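PDB 4AMM: DynE8 from Micromonospora chersina, which is an iterative polyketide synthase of enediyne (dynemicin) biosynthesis, represented here by its acyltransferase domain, which probably loads acyl building blocks for chain extension. Local coordinates for residues G178-L183 with A196-R201. Numbering follows the deposited sequence.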
ATOM      1  N   GLY A 178      -0.048   9.547  -2.437  1.00 11.95           N
ATOM      2  CA  GLY A 178       0.080   8.400  -3.376  1.00 11.65           C
ATOM      3  C   GLY A 178      -0.754   8.543  -4.631  1.00 11.81           C
ATOM      4  O   GLY A 178      -0.416   7.822  -5.596  1.00 11.71           O
ATOM      5  N   GLU A 179      -1.776   9.367  -4.656  1.00 11.51           N
ATOM      6  CA  GLU A 179      -2.532   9.525  -5.923  1.00 10.41           C
ATOM      7  C   GLU A 179      -1.580  10.040  -6.984  1.00 14.01           C
ATOM      8  O   GLU A 179      -1.794   9.753  -8.160  1.00 14.23           O
ATOM      9  CB  GLU A 179      -3.680  10.462  -5.697  1.00 12.68           C
ATOM     10  CG  GLU A 179      -4.679  10.457  -6.916  1.00 14.67           C
ATOM     11  CD  GLU A 179      -6.116  10.391  -6.487  1.00 16.55           C
ATOM     12  OE1 GLU A 179      -6.466   9.726  -5.488  1.00 15.91           O
ATOM     13  OE2 GLU A 179      -7.012  10.953  -7.206  1.00 15.75           O
ATOM     14  N   LEU A 180      -0.592  10.836  -6.677  1.00 12.43           N
ATOM     15  CA  LEU A 180       0.434  11.278  -7.668  1.00 13.15           C
ATOM     16  C   LEU A 180       1.168  10.104  -8.292  1.00 14.19           C
ATOM     17  O   LEU A 180       1.312  10.049  -9.545  1.00 14.67           O
ATOM     18  CB  LEU A 180       1.490  12.239  -7.108  1.00 14.68           C
ATOM     19  CG  LEU A 180       1.016  13.666  -6.928  1.00 17.75           C
ATOM     20  CD1 LEU A 180      -0.124  13.811  -5.883  1.00 17.54           C
ATOM     21  CD2 LEU A 180       2.241  14.485  -6.495  1.00 17.47           C
ATOM     22  N   ALA A 181       1.547   9.117  -7.505  1.00 12.97           N
ATOM     23  CA  ALA A 181       2.262   7.948  -8.016  1.00 12.87           C
ATOM     24  C   ALA A 181       1.254   7.106  -8.789  1.00 13.04           C
ATOM     25  O   ALA A 181       1.664   6.525  -9.862  1.00 14.08           O
ATOM     26  CB  ALA A 181       2.851   7.156  -6.871  1.00 14.71           C
ATOM     27  N   ALA A 182       0.009   6.952  -8.353  1.00 11.93           N
ATOM     28  CA  ALA A 182      -0.981   6.180  -9.093  1.00 12.98           C
ATOM     29  C   ALA A 182      -1.169   6.805 -10.486  1.00 13.66           C
ATOM     30  O   ALA A 182      -1.270   6.031 -11.490  1.00 15.50           O
ATOM     31  CB  ALA A 182      -2.303   6.057  -8.331  1.00 13.48           C
ATOM     32  N   LEU A 183      -1.286   8.116 -10.562  1.00 13.23           N
ATOM     33  CA  LEU A 183      -1.459   8.780 -11.876  1.00 13.66           C
ATOM     34  C   LEU A 183      -0.235   8.551 -12.705  1.00 16.03           C
ATOM     35  O   LEU A 183      -0.377   8.376 -13.938  1.00 16.92           O
ATOM     36  CB  LEU A 183      -1.665  10.281 -11.613  1.00 14.24           C
ATOM     37  CG  LEU A 183      -3.070  10.574 -11.111  1.00 16.00           C
ATOM     38  CD1 LEU A 183      -3.234  11.997 -10.626  1.00 18.88           C
ATOM     39  CD2 LEU A 183      -4.190  10.343 -12.194  1.00 17.85           C
ATOM     40  N   ALA A 196       9.023  16.053  -9.385  1.00 18.65           N
ATOM     41  CA  ALA A 196       9.090  17.459  -9.264  1.00 18.10           C
ATOM     42  C   ALA A 196       7.796  18.008  -8.615  1.00 17.65           C
ATOM     43  O   ALA A 196       7.863  18.894  -7.739  1.00 18.29           O
ATOM     44  CB  ALA A 196       9.384  18.087 -10.649  1.00 18.76           C
ATOM     45  N   LEU A 197       6.647  17.483  -8.995  1.00 15.98           N
ATOM     46  CA  LEU A 197       5.398  17.928  -8.418  1.00 14.04           C
ATOM     47  C   LEU A 197       5.338  17.530  -6.942  1.00 15.28           C
ATOM     48  O   LEU A 197       4.830  18.316  -6.129  1.00 14.68           O
ATOM     49  CB  LEU A 197       4.206  17.349  -9.174  1.00 15.66           C
ATOM     50  CG  LEU A 197       2.832  17.713  -8.677  1.00 16.84           C
ATOM     51  CD1 LEU A 197       2.617  19.228  -8.741  1.00 19.19           C
ATOM     52  CD2 LEU A 197       1.822  16.958  -9.498  1.00 19.96           C
ATOM     53  N   ALA A 198       5.809  16.363  -6.608  1.00 14.85           N
ATOM     54  CA  ALA A 198       5.884  15.973  -5.165  1.00 15.10           C
ATOM     55  C   ALA A 198       6.731  16.934  -4.340  1.00 15.39           C
ATOM     56  O   ALA A 198       6.376  17.212  -3.238  1.00 13.70           O
ATOM     57  CB  ALA A 198       6.377  14.542  -5.010  1.00 16.27           C
ATOM     58  N   ARG A 199       7.849  17.419  -4.871  1.00 16.34           N
ATOM     59  CA  ARG A 199       8.723  18.358  -4.132  1.00 16.19           C
ATOM     60  C   ARG A 199       7.881  19.632  -3.975  1.00 16.30           C
ATOM     61  O   ARG A 199       7.874  20.194  -2.885  1.00 16.40           O
ATOM     62  CB  ARG A 199       9.950  18.676  -4.993  1.00 18.98           C
ATOM     63  CG  ARG A 199      10.917  17.620  -5.157  1.00 22.23           C
ATOM     64  CD  ARG A 199      12.258  18.193  -5.822  1.00 32.85           C
ATOM     65  NE  ARG A 199      13.130  17.050  -6.038  1.00 39.18           N
ATOM     66  CZ  ARG A 199      13.700  16.362  -5.051  1.00 44.03           C
ATOM     67  NH1 ARG A 199      13.531  16.755  -3.776  1.00 41.80           N
ATOM     68  NH2 ARG A 199      14.457  15.298  -5.343  1.00 48.27           N
ATOM     69  N   ALA A 200       7.182  20.096  -4.982  1.00 16.23           N
ATOM     70  CA  ALA A 200       6.440  21.347  -4.837  1.00 15.81           C
ATOM     71  C   ALA A 200       5.308  21.180  -3.806  1.00 16.98           C
ATOM     72  O   ALA A 200       4.999  22.121  -3.033  1.00 17.77           O
ATOM     73  CB  ALA A 200       5.900  21.788  -6.237  1.00 17.57           C
ATOM     74  N   ARG A 201       4.668  20.038  -3.823  1.00 14.90           N
ATOM     75  CA  ARG A 201       3.508  19.766  -2.979  1.00 13.86           C
ATOM     76  C   ARG A 201       4.001  19.697  -1.544  1.00 14.90           C
ATOM     77  O   ARG A 201       3.373  20.284  -0.645  1.00 15.41           O
ATOM     78  CB  ARG A 201       2.881  18.431  -3.376  1.00 14.42           C
ATOM     79  CG  ARG A 201       1.577  18.059  -2.636  1.00 13.82           C
ATOM     80  CD  ARG A 201       1.082  16.721  -3.191  1.00 14.45           C
ATOM     81  NE  ARG A 201      -0.270  16.351  -2.723  1.00 14.54           N
ATOM     82  CZ  ARG A 201      -0.498  15.712  -1.576  1.00 15.29           C
ATOM     83  NH1 ARG A 201       0.474  15.466  -0.699  1.00 14.66           N
ATOM     84  NH2 ARG A 201      -1.739  15.322  -1.300  1.00 16.10           N
TER
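Leu180 reaches across to Leu197, Ala198 and Arg201, and its branched side chain carries the whole meeting of these two helices. CB leaves the backbone toward helix segment 196-201; chi1 of -77° sets CG anti to the carbonyl carbon, and chi2 of 64° then turns CD2 mainly to Leu197 and Ala198 and CD1 to Arg201. CD2 meets the apolar groups: it lies 3.9 Å from CD2 of Leu197, whose side chain crosses it at about a right angle, and 4.0 Å from the backbone N of Ala198. Alanine suits that last position because its short CB, 4.4 Å from CD2 of Leu180, lets the leucine tip come close to the helix backbone. The two segments run nearly antiparallel, with their axes 10.7 Å apart, a spacing wide enough for a branched leucine to sit between the helices, met from the other side by Leu197 and Arg201.

Leu180 lies two residues beyond the last glycine of the Gly-X-Ser-X-Gly sequence of a probable nucleophile elbow, in which Ser176 probably corresponds to the acyl-accepting serine of acyltransferases. CD1 of Leu180 turns to the arginine that lies beside this serine, resting 4.1 Å from NE of Arg201 and touching CD of the same residue. Arg201 has CG anti to its backbone nitrogen (chi1 -176°) and stays extended as far as NE, which carries the guanidinium past the leucine to hydrogen bonds from NH1 to Gln148 and from NH2 to Ser176. An arginine at this point of the family commonly receives the malonyl carboxylate, and its placement beside Ser176 is consistent with that role. Cutting Leu180 back to an alanine would probably open a gap over Leu197 and leave the methylene chain of Arg201 less firmly supported. The Arg201 side chain also touches Leu289 of helix 283-294.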